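Local coordinates for protein vinylacetyl-CoA Delta-isomerase (Nitrosopumilus maritimus SCM1, PDB 6VJR) that probably isomerises vinylacetyl-CoA and dehydrates 4-hydroxybutyryl-CoA as an oxygen-tolerant archaeal enzyme with FAD and a [4Fe-4S] cluster, at residues Val136-Pro150 with Ala183-Ile197. Numbering follows the deposited sequence. Where two conformers were deposited one is given.
With FAD (flavin-adenine dinucleotide), chain F.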
ATOM      1  N   VAL A 136     -45.343   4.722  -7.790  1.00 19.58           N
ATOM      2  CA  VAL A 136     -44.142   5.024  -8.543  1.00 19.05           C
ATOM      3  C   VAL A 136     -43.810   3.912  -9.537  1.00 19.35           C
ATOM      4  O   VAL A 136     -43.245   4.180 -10.591  1.00 19.42           O
ATOM      5  CB  VAL A 136     -42.958   5.411  -7.638  1.00 19.20           C
ATOM      6  CG1 VAL A 136     -43.294   6.601  -6.764  1.00 20.82           C
ATOM      7  CG2 VAL A 136     -42.473   4.297  -6.752  1.00 20.03           C
ATOM      8  N   GLN A 137     -44.134   2.673  -9.185  1.00 18.85           N
ATOM      9  CA  GLN A 137     -44.001   1.547 -10.104  1.00 19.87           C
ATOM     10  C   GLN A 137     -44.901   1.660 -11.340  1.00 21.37           C
ATOM     11  O   GLN A 137     -44.476   1.367 -12.454  1.00 21.02           O
ATOM     12  CB  GLN A 137     -44.250   0.228  -9.384  1.00 19.70           C
ATOM     13  CG  GLN A 137     -43.078  -0.217  -8.513  1.00 20.36           C
ATOM     14  CD  GLN A 137     -43.219  -1.643  -8.004  1.00 19.37           C
ATOM     15  OE1 GLN A 137     -44.260  -2.321  -8.177  1.00 20.44           O
ATOM     16  NE2 GLN A 137     -42.164  -2.055  -7.317  1.00 19.43           N
ATOM     17  N   GLN A 138     -46.167   2.009 -11.122  1.00 20.74           N
ATOM     18  CA  GLN A 138     -47.115   2.181 -12.208  1.00 22.25           C
ATOM     19  C   GLN A 138     -46.673   3.283 -13.168  1.00 21.41           C
ATOM     20  O   GLN A 138     -46.782   3.115 -14.381  1.00 24.74           O
ATOM     21  CB  GLN A 138     -48.493   2.562 -11.674  1.00 25.55           C
ATOM     22  CG  GLN A 138     -49.152   1.497 -10.818  1.00 29.94           C
ATOM     23  CD  GLN A 138     -50.521   1.919 -10.323  1.00 36.80           C
ATOM     24  OE1 GLN A 138     -50.719   2.984  -9.719  1.00 43.27           O
ATOM     25  NE2 GLN A 138     -51.501   1.098 -10.631  1.00 41.33           N
ATOM     26  N   GLU A 139     -46.187   4.396 -12.621  1.00 20.93           N
ATOM     27  CA  GLU A 139     -45.857   5.579 -13.399  1.00 20.70           C
ATOM     28  C   GLU A 139     -44.414   5.544 -13.925  1.00 20.24           C
ATOM     29  O   GLU A 139     -44.115   6.254 -14.876  1.00 20.92           O
ATOM     30  CB  GLU A 139     -46.146   6.829 -12.571  1.00 22.17           C
ATOM     31  CG  GLU A 139     -47.611   6.935 -12.166  1.00 23.96           C
ATOM     32  CD  GLU A 139     -48.036   8.192 -11.428  1.00 29.90           C
ATOM     33  OE1 GLU A 139     -49.171   8.221 -10.866  1.00 36.54           O
ATOM     34  OE2 GLU A 139     -47.233   9.147 -11.395  1.00 32.70           O
ATOM     35  N   ASN A 140     -43.562   4.678 -13.370  1.00 19.30           N
ATOM     36  CA  ASN A 140     -42.175   4.478 -13.801  1.00 18.69           C
ATOM     37  C   ASN A 140     -41.324   5.724 -13.569  1.00 19.06           C
ATOM     38  O   ASN A 140     -40.746   6.252 -14.515  1.00 19.59           O
ATOM     39  CB  ASN A 140     -42.071   3.961 -15.230  1.00 19.85           C
ATOM     40  CG  ASN A 140     -40.737   3.318 -15.509  1.00 22.54           C
ATOM     41  OD1 ASN A 140     -39.928   3.084 -14.601  1.00 29.45           O
ATOM     42  ND2 ASN A 140     -40.465   3.044 -16.761  1.00 22.54           N
ATOM     43  N   LEU A 141     -41.267   6.176 -12.303  1.00 18.30           N
ATOM     44  CA  LEU A 141     -40.686   7.461 -11.914  1.00 17.06           C
ATOM     45  C   LEU A 141     -39.263   7.308 -11.370  1.00 16.82           C
ATOM     46  O   LEU A 141     -38.814   6.214 -11.030  1.00 18.77           O
ATOM     47  CB  LEU A 141     -41.598   8.135 -10.878  1.00 16.64           C
ATOM     48  CG  LEU A 141     -43.044   8.312 -11.353  1.00 17.72           C
ATOM     49  CD1 LEU A 141     -43.880   9.075 -10.329  1.00 19.35           C
ATOM     50  CD2 LEU A 141     -43.104   8.988 -12.716  1.00 18.48           C
ATOM     51  N   VAL A 142     -38.580   8.441 -11.287  1.00 16.76           N
ATOM     52  CA  VAL A 142     -37.243   8.564 -10.703  1.00 16.26           C
ATOM     53  C   VAL A 142     -37.393   9.114  -9.287  1.00 16.17           C
ATOM     54  O   VAL A 142     -38.040  10.157  -9.077  1.00 16.21           O
ATOM     55  CB  VAL A 142     -36.369   9.477 -11.586  1.00 16.45           C
ATOM     56  CG1 VAL A 142     -35.021   9.784 -10.938  1.00 17.53           C
ATOM     57  CG2 VAL A 142     -36.185   8.890 -12.991  1.00 18.84           C
ATOM     58  N   ILE A 143     -36.773   8.392  -8.332  1.00 17.65           N
ATOM     59  CA  ILE A 143     -36.906   8.686  -6.915  1.00 17.64           C
ATOM     60  C   ILE A 143     -35.528   9.048  -6.361  1.00 18.54           C
ATOM     61  O   ILE A 143     -34.599   8.263  -6.477  1.00 19.47           O
ATOM     62  CB  ILE A 143     -37.446   7.466  -6.159  1.00 18.42           C
ATOM     63  CG1 ILE A 143     -38.673   6.808  -6.837  1.00 20.03           C
ATOM     64  CG2 ILE A 143     -37.698   7.828  -4.689  1.00 18.70           C
ATOM     65  CD1 ILE A 143     -39.861   7.714  -7.028  1.00 22.05           C
ATOM     66  N   GLY A 144     -35.422  10.227  -5.762  1.00 16.02           N
ATOM     67  CA  GLY A 144     -34.253  10.639  -5.011  1.00 16.06           C
ATOM     68  C   GLY A 144     -34.285  10.104  -3.570  1.00 16.17           C
ATOM     69  O   GLY A 144     -35.335  10.005  -2.959  1.00 17.38           O
ATOM     70  N   GLY A 145     -33.088   9.939  -2.980  1.00 15.68           N
ATOM     71  CA  GLY A 145     -32.954   9.485  -1.617  1.00 15.95           C
ATOM     72  C   GLY A 145     -32.218  10.547  -0.855  1.00 15.66           C
ATOM     73  O   GLY A 145     -31.012  10.667  -1.010  1.00 17.46           O
ATOM     74  N   ALA A 146     -32.965  11.296  -0.048  1.00 15.92           N
ATOM     75  CA  ALA A 146     -32.426  12.487   0.557  1.00 15.73           C
ATOM     76  C   ALA A 146     -32.230  12.286   2.054  1.00 14.31           C
ATOM     77  O   ALA A 146     -33.084  12.660   2.871  1.00 14.96           O
ATOM     78  CB  ALA A 146     -33.312  13.677   0.243  1.00 17.53           C
ATOM     79  N   MET A 147     -31.026  11.816   2.405  1.00 14.68           N
ATOM     80  CA  MET A 147     -30.729  11.511   3.796  1.00 14.01           C
ATOM     81  C   MET A 147     -29.850  12.588   4.428  1.00 14.11           C
ATOM     82  O   MET A 147     -30.168  13.097   5.500  1.00 14.56           O
ATOM     83  CB  MET A 147     -30.083  10.128   3.890  1.00 15.29           C
ATOM     84  CG  MET A 147     -29.582   9.791   5.280  1.00 16.75           C
ATOM     85  SD  MET A 147     -29.154   8.056   5.529  1.00 19.50           S
ATOM     86  CE  MET A 147     -30.775   7.289   5.417  1.00 19.54           C
ATOM     87  N   THR A 148     -28.736  12.896   3.797  1.00 12.99           N
ATOM     88  CA  THR A 148     -27.704  13.701   4.434  1.00 12.98           C
ATOM     89  C   THR A 148     -28.085  15.168   4.548  1.00 12.35           C
ATOM     90  O   THR A 148     -28.138  15.887   3.557  1.00 13.96           O
ATOM     91  CB  THR A 148     -26.399  13.562   3.665  1.00 12.73           C
ATOM     92  OG1 THR A 148     -26.092  12.205   3.363  1.00 13.62           O
ATOM     93  CG2 THR A 148     -25.279  14.211   4.451  1.00 14.11           C
ATOM     94  N   ASP A 149     -28.180  15.639   5.805  1.00 13.16           N
ATOM     95  CA  ASP A 149     -28.394  17.037   6.131  1.00 13.45           C
ATOM     96  C   ASP A 149     -27.035  17.743   6.120  1.00 13.36           C
ATOM     97  O   ASP A 149     -25.970  17.121   6.028  1.00 13.17           O
ATOM     98  CB  ASP A 149     -29.013  17.201   7.515  1.00 14.78           C
ATOM     99  CG  ASP A 149     -30.231  16.309   7.711  1.00 16.03           C
ATOM    100  OD1 ASP A 149     -30.003  15.118   8.007  1.00 18.83           O
ATOM    101  OD2 ASP A 149     -31.356  16.764   7.438  1.00 18.29           O
ATOM    102  N   PRO A 150     -27.019  19.087   6.150  1.00 14.99           N
ATOM    103  CA  PRO A 150     -25.758  19.814   6.228  1.00 12.96           C
ATOM    104  C   PRO A 150     -24.939  19.522   7.484  1.00 13.34           C
ATOM    105  O   PRO A 150     -23.719  19.529   7.371  1.00 13.93           O
ATOM    106  CB  PRO A 150     -26.176  21.271   6.107  1.00 15.15           C
ATOM    107  CG  PRO A 150     -27.502  21.214   5.388  1.00 15.50           C
ATOM    108  CD  PRO A 150     -28.143  19.984   5.950  1.00 14.86           C
ATOM    109  N   ALA A 183     -32.598  21.202   5.383  1.00 15.46           N
ATOM    110  CA  ALA A 183     -31.967  21.080   4.085  1.00 14.12           C
ATOM    111  C   ALA A 183     -31.383  19.683   3.954  1.00 13.25           C
ATOM    112  O   ALA A 183     -31.129  19.028   4.979  1.00 14.47           O
ATOM    113  CB  ALA A 183     -30.901  22.114   3.957  1.00 14.17           C
ATOM    114  N   LYS A 184     -31.130  19.287   2.719  1.00 13.19           N
ATOM    115  CA  LYS A 184     -30.462  18.029   2.412  1.00 12.83           C
ATOM    116  C   LYS A 184     -29.353  18.353   1.406  1.00 13.00           C
ATOM    117  O   LYS A 184     -29.606  19.016   0.412  1.00 13.82           O
ATOM    118  CB  LYS A 184     -31.460  17.005   1.854  1.00 14.20           C
ATOM    119  CG  LYS A 184     -32.492  16.533   2.872  1.00 14.58           C
ATOM    120  CD  LYS A 184     -32.036  15.767   4.118  1.00 14.54           C
ATOM    121  CE  LYS A 184     -33.150  15.148   4.887  1.00 16.51           C
ATOM    122  NZ  LYS A 184     -32.614  14.542   6.124  1.00 17.68           N
ATOM    123  N   ALA A 185     -28.094  18.019   1.758  1.00 14.48           N
ATOM    124  CA  ALA A 185     -26.940  18.385   0.960  1.00 13.26           C
ATOM    125  C   ALA A 185     -26.491  17.242   0.060  1.00 12.78           C
ATOM    126  O   ALA A 185     -26.771  16.079   0.320  1.00 13.57           O
ATOM    127  CB  ALA A 185     -25.829  18.843   1.882  1.00 13.69           C
ATOM    128  N   HIS A 186     -25.743  17.597  -0.996  1.00 13.71           N
ATOM    129  CA  HIS A 186     -25.070  16.636  -1.879  1.00 13.29           C
ATOM    130  C   HIS A 186     -26.047  15.714  -2.614  1.00 14.20           C
ATOM    131  O   HIS A 186     -25.766  14.533  -2.798  1.00 18.03           O
ATOM    132  CB  HIS A 186     -24.131  15.714  -1.100  1.00 13.65           C
ATOM    133  CG  HIS A 186     -23.447  16.391   0.032  1.00 12.86           C
ATOM    134  ND1 HIS A 186     -22.457  17.351  -0.052  1.00 15.01           N
ATOM    135  CD2 HIS A 186     -23.670  16.175   1.339  1.00 14.93           C
ATOM    136  CE1 HIS A 186     -22.130  17.705   1.177  1.00 14.61           C
ATOM    137  NE2 HIS A 186     -22.838  16.987   2.035  1.00 15.10           N
ATOM    138  N   GLN A 187     -27.220  16.210  -2.938  1.00 14.42           N
ATOM    139  CA  GLN A 187     -28.298  15.319  -3.377  1.00 13.09           C
ATOM    140  C   GLN A 187     -28.235  14.945  -4.846  1.00 13.09           C
ATOM    141  O   GLN A 187     -28.441  15.788  -5.716  1.00 14.45           O
ATOM    142  CB  GLN A 187     -29.615  15.996  -3.017  1.00 14.46           C
ATOM    143  CG  GLN A 187     -29.832  16.072  -1.521  1.00 15.46           C
ATOM    144  CD  GLN A 187     -29.864  14.715  -0.870  1.00 13.88           C
ATOM    145  OE1 GLN A 187     -30.481  13.799  -1.383  1.00 17.08           O
ATOM    146  NE2 GLN A 187     -29.202  14.563   0.272  1.00 14.36           N
ATOM    147  N   THR A 188     -27.944  13.667  -5.079  1.00 13.52           N
ATOM    148  CA  THR A 188     -27.704  13.123  -6.397  1.00 13.66           C
ATOM    149  C   THR A 188     -29.005  13.121  -7.202  1.00 14.35           C
ATOM    150  O   THR A 188     -29.973  12.483  -6.803  1.00 16.50           O
ATOM    151  CB  THR A 188     -27.104  11.707  -6.256  1.00 15.86           C
ATOM    152  OG1 THR A 188     -25.808  11.803  -5.654  1.00 17.13           O
ATOM    153  CG2 THR A 188     -26.951  11.023  -7.595  1.00 17.92           C
ATOM    154  N   GLY A 189     -28.960  13.782  -8.368  1.00 14.91           N
ATOM    155  CA  GLY A 189     -30.035  13.698  -9.340  1.00 14.30           C
ATOM    156  C   GLY A 189     -31.359  14.282  -8.861  1.00 15.35           C
ATOM    157  O   GLY A 189     -32.395  14.020  -9.465  1.00 15.08           O
ATOM    158  N   CYS A 190     -31.364  15.070  -7.795  1.00 15.04           N
ATOM    159  CA  CYS A 190     -32.634  15.522  -7.221  1.00 15.12           C
ATOM    160  C   CYS A 190     -33.483  16.343  -8.198  1.00 14.09           C
ATOM    161  O   CYS A 190     -34.705  16.151  -8.313  1.00 16.39           O
ATOM    162  CB  CYS A 190     -32.424  16.295  -5.925  1.00 16.16           C
ATOM    163  SG  CYS A 190     -31.295  17.707  -6.012  1.00 16.73           S
ATOM    164  N   ILE A 191     -32.847  17.220  -8.956  1.00 14.45           N
ATOM    165  CA  ILE A 191     -33.508  18.060  -9.943  1.00 16.06           C
ATOM    166  C   ILE A 191     -34.044  17.216 -11.108  1.00 16.47           C
ATOM    167  O   ILE A 191     -34.995  17.623 -11.773  1.00 18.04           O
ATOM    168  CB  ILE A 191     -32.570  19.206 -10.363  1.00 18.87           C
ATOM    169  CG1 ILE A 191     -32.334  20.126  -9.139  1.00 18.42           C
ATOM    170  CG2 ILE A 191     -33.109  19.992 -11.553  1.00 22.16           C
ATOM    171  CD1 ILE A 191     -31.056  20.934  -9.257  1.00 19.40           C
ATOM    172  N   ASN A 192     -33.429  16.045 -11.332  1.00 13.66           N
ATOM    173  CA  ASN A 192     -33.783  15.098 -12.371  1.00 15.00           C
ATOM    174  C   ASN A 192     -34.805  14.069 -11.887  1.00 14.13           C
ATOM    175  O   ASN A 192     -35.108  13.163 -12.622  1.00 16.38           O
ATOM    176  CB  ASN A 192     -32.527  14.394 -12.891  1.00 15.89           C
ATOM    177  CG  ASN A 192     -31.532  15.365 -13.480  1.00 15.83           C
ATOM    178  OD1 ASN A 192     -31.872  16.509 -13.792  1.00 15.72           O
ATOM    179  ND2 ASN A 192     -30.302  14.918 -13.665  1.00 16.82           N
ATOM    180  N   SER A 193     -35.297  14.214 -10.656  0.59 13.36           N
ATOM    181  CA  SER A 193     -36.185  13.256 -10.028  0.59 14.43           C
ATOM    182  C   SER A 193     -37.637  13.755 -10.074  0.59 14.74           C
ATOM    183  O   SER A 193     -37.890  14.962 -10.165  0.59 13.17           O
ATOM    184  CB  SER A 193     -35.780  13.022  -8.579  0.59 13.84           C
ATOM    185  OG  SER A 193     -34.461  12.498  -8.404  0.59 13.57           O
ATOM    186  N   HIS A 194     -38.579  12.817  -9.924  1.00 14.97           N
ATOM    187  CA  HIS A 194     -40.006  13.093  -9.808  1.00 15.30           C
ATOM    188  C   HIS A 194     -40.445  13.245  -8.344  1.00 15.43           C
ATOM    189  O   HIS A 194     -41.297  14.084  -8.027  1.00 15.98           O
ATOM    190  CB  HIS A 194     -40.820  12.027 -10.546  1.00 16.02           C
ATOM    191  CG  HIS A 194     -40.488  11.897 -11.986  1.00 16.40           C
ATOM    192  ND1 HIS A 194     -39.751  10.838 -12.463  1.00 17.93           N
ATOM    193  CD2 HIS A 194     -40.682  12.708 -13.036  1.00 18.79           C
ATOM    194  CE1 HIS A 194     -39.609  10.969 -13.783  1.00 18.45           C
ATOM    195  NE2 HIS A 194     -40.144  12.121 -14.150  1.00 16.89           N
ATOM    196  N   TRP A 195     -39.934  12.367  -7.482  1.00 15.58           N
ATOM    197  CA  TRP A 195     -40.176  12.381  -6.051  1.00 16.68           C
ATOM    198  C   TRP A 195     -38.844  12.285  -5.326  1.00 16.26           C
ATOM    199  O   TRP A 195     -37.927  11.656  -5.843  1.00 16.50           O
ATOM    200  CB  TRP A 195     -41.052  11.217  -5.604  1.00 17.70           C
ATOM    201  CG  TRP A 195     -42.455  11.308  -6.127  1.00 18.37           C
ATOM    202  CD1 TRP A 195     -42.933  10.944  -7.346  1.00 20.80           C
ATOM    203  CD2 TRP A 195     -43.564  11.849  -5.403  1.00 19.38           C
ATOM    204  NE1 TRP A 195     -44.277  11.210  -7.427  1.00 22.65           N
ATOM    205  CE2 TRP A 195     -44.688  11.767  -6.247  1.00 20.55           C
ATOM    206  CE3 TRP A 195     -43.721  12.346  -4.107  1.00 19.77           C
ATOM    207  CZ2 TRP A 195     -45.938  12.209  -5.846  1.00 21.04           C
ATOM    208  CZ3 TRP A 195     -44.953  12.800  -3.719  1.00 20.69           C
ATOM    209  CH2 TRP A 195     -46.046  12.719  -4.576  1.00 19.83           C
ATOM    210  N   ILE A 196     -38.804  12.834  -4.117  1.00 16.08           N
ATOM    211  CA  ILE A 196     -37.641  12.784  -3.238  1.00 15.90           C
ATOM    212  C   ILE A 196     -38.119  12.304  -1.867  1.00 15.99           C
ATOM    213  O   ILE A 196     -39.138  12.809  -1.352  1.00 16.77           O
ATOM    214  CB  ILE A 196     -37.009  14.170  -3.157  1.00 17.78           C
ATOM    215  CG1 ILE A 196     -36.468  14.586  -4.549  1.00 21.20           C
ATOM    216  CG2 ILE A 196     -35.913  14.171  -2.106  1.00 18.75           C
ATOM    217  CD1 ILE A 196     -36.224  16.059  -4.721  1.00 23.86           C
ATOM    218  N   ILE A 197     -37.447  11.270  -1.327  1.00 16.21           N
ATOM    219  CA  ILE A 197     -37.761  10.758  -0.003  1.00 15.99           C
ATOM    220  C   ILE A 197     -36.761  11.321   1.007  1.00 15.50           C
ATOM    221  O   ILE A 197     -35.568  11.036   0.943  1.00 17.06           O
ATOM    222  CB  ILE A 197     -37.757   9.220   0.030  1.00 16.79           C
ATOM    223  CG1 ILE A 197     -38.709   8.606  -1.017  1.00 18.56           C
ATOM    224  CG2 ILE A 197     -38.165   8.769   1.426  1.00 19.09           C
ATOM    225  CD1 ILE A 197     -38.661   7.110  -1.115  1.00 20.48           C
TER
HETATM  226  PA  FAD F 602     -18.350  15.064   7.150  1.00 12.52           P
HETATM  227  O1A FAD F 602     -19.263  14.303   8.021  1.00 14.52           O
HETATM  228  O2A FAD F 602     -18.201  16.509   7.412  1.00 12.73           O
HETATM  229  O5B FAD F 602     -16.990  14.237   7.106  1.00 12.22           O
HETATM  230  C5B FAD F 602     -15.697  14.887   7.055  1.00 11.79           C
HETATM  231  C4B FAD F 602     -14.733  14.093   7.888  1.00 12.18           C
HETATM  232  O4B FAD F 602     -15.058  14.261   9.289  1.00 11.88           O
HETATM  233  C3B FAD F 602     -14.684  12.573   7.639  1.00 11.70           C
HETATM  234  O3B FAD F 602     -13.344  12.091   7.769  1.00 12.39           O
HETATM  235  C2B FAD F 602     -15.555  12.015   8.759  1.00 11.35           C
HETATM  236  O2B FAD F 602     -15.325  10.664   9.129  1.00 12.02           O
HETATM  237  C1B FAD F 602     -15.222  12.985   9.896  1.00 11.55           C
HETATM  238  N9A FAD F 602     -16.289  13.120  10.880  1.00 11.95           N
HETATM  239  C8A FAD F 602     -17.541  13.683  10.752  1.00 14.16           C
HETATM  240  N7A FAD F 602     -18.262  13.679  11.845  1.00 14.79           N
HETATM  241  C5A FAD F 602     -17.445  13.043  12.762  1.00 13.70           C
HETATM  242  C6A FAD F 602     -17.633  12.719  14.122  1.00 15.68           C
HETATM  243  N6A FAD F 602     -18.728  13.061  14.802  1.00 16.18           N
HETATM  244  N1A FAD F 602     -16.650  12.026  14.741  1.00 16.83           N
HETATM  245  C2A FAD F 602     -15.537  11.731  14.045  1.00 16.04           C
HETATM  246  N3A FAD F 602     -15.227  12.012  12.781  1.00 15.32           N
HETATM  247  C4A FAD F 602     -16.234  12.671  12.176  1.00 13.76           C
HETATM  248  N1  FAD F 602     -26.278  11.897   0.515  1.00 12.63           N
HETATM  249  C2  FAD F 602     -27.631  11.745   0.327  1.00 13.16           C
HETATM  250  O2  FAD F 602     -28.438  11.719   1.269  1.00 14.43           O
HETATM  251  N3  FAD F 602     -28.104  11.544  -0.956  1.00 13.52           N
HETATM  252  C4  FAD F 602     -27.361  11.517  -2.101  1.00 12.70           C
HETATM  253  O4  FAD F 602     -27.876  11.443  -3.203  1.00 15.16           O
HETATM  254  C4X FAD F 602     -25.945  11.780  -1.891  1.00 12.87           C
HETATM  255  N5  FAD F 602     -25.141  11.804  -2.959  1.00 13.93           N
HETATM  256  C5X FAD F 602     -23.857  12.270  -2.773  1.00 13.60           C
HETATM  257  C6  FAD F 602     -23.035  12.541  -3.877  1.00 14.24           C
HETATM  258  C7  FAD F 602     -21.756  13.056  -3.728  1.00 14.47           C
HETATM  259  C7M FAD F 602     -20.949  13.432  -4.947  1.00 16.11           C
HETATM  260  C8  FAD F 602     -21.207  13.175  -2.436  1.00 13.55           C
HETATM  261  C8M FAD F 602     -19.787  13.622  -2.249  1.00 14.24           C
HETATM  262  C9  FAD F 602     -21.958  12.834  -1.335  1.00 13.12           C
HETATM  263  C9A FAD F 602     -23.303  12.411  -1.490  1.00 12.51           C
HETATM  264  N10 FAD F 602     -24.131  12.179  -0.393  1.00 13.74           N
HETATM  265  C10 FAD F 602     -25.498  11.947  -0.543  1.00 12.63           C
HETATM  266  C1' FAD F 602     -23.606  12.603   0.920  1.00 13.86           C
HETATM  267  C2' FAD F 602     -22.677  11.667   1.654  1.00 13.38           C
HETATM  268  O2' FAD F 602     -23.480  10.664   2.279  1.00 14.76           O
HETATM  269  C3' FAD F 602     -21.875  12.447   2.705  1.00 13.30           C
HETATM  270  O3' FAD F 602     -20.961  13.251   1.983  1.00 12.67           O
HETATM  271  C4' FAD F 602     -21.196  11.587   3.783  1.00 13.02           C
HETATM  272  O4' FAD F 602     -22.172  11.021   4.668  1.00 14.00           O
HETATM  273  C5' FAD F 602     -20.189  12.369   4.607  1.00 12.04           C
HETATM  274  O5' FAD F 602     -20.832  13.473   5.222  1.00 11.78           O
HETATM  275  P   FAD F 602     -20.294  14.922   5.039  1.00 12.07           P
HETATM  276  O1P FAD F 602     -20.166  15.292   3.628  1.00 11.74           O
HETATM  277  O2P FAD F 602     -21.100  15.781   5.921  1.00 11.77           O
HETATM  278  O3P FAD F 602     -18.791  14.932   5.598  1.00 11.83           O
HETATM  279  O   HOH W   1     -46.687  10.666  -9.122  1.00 31.71           O
HETATM  280  O   HOH W   2     -30.596  11.184  -4.326  1.00 18.81           O
HETATM  281  O   HOH W   3     -23.336  17.134   4.929  1.00 12.86           O
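A146, K184 and V142 bury the most surface here; A146 and V142 join backbone bonds to packing, whereas K184 works through its side chain. The CB of A146 lies 3.5 Å from CG2 of I196, while its N donates to I197 O. That bond closes a parallel ladder in which G144 N reaches W195 O in the carbonyl plane and I197 N reaches G144 O in a nearly straight bond. The short axes of strands 143-146 and 195-197 diverge by 27°.

Before the ladder, V142 is gripped from both ends. Its N donates to H194 ND1 (2.9 Å, 176°) in the imidazole plane, which is consistent with ND1 acting as the acceptor and lacking a proton; its O accepts from H194 N at 2.8 Å and, weakly, from W195 N. L141 CD2 covers one face of the H194 ring in a CH-pi contact, 4.0 Å from the centroid, and H194 NE2 bonds to S11 OG.

Beyond the ladder, K184 bends at chi2 (-63°), which swings its chain back past A146 O and brings NZ to M147 O and to D149 OD2, the latter a 2.9 Å salt bridge on the syn side of the carboxylate. M199 O also accepts from NZ, and T168 N donates to OD2, so the buried pair probably offsets its own charge with these two as further partners. A185 N meets T148 O at 2.8 Å.

These bonds probably hold the edge that meets the flavin. G145 O accepts from FAD N3, M147 N, T148 N and Q187 NE2 converge on FAD O2, and T188 OG1 donates to N5. Three N-H donors at O2 would probably stabilise negative charge on the pyrimidine end of a reduced flavin.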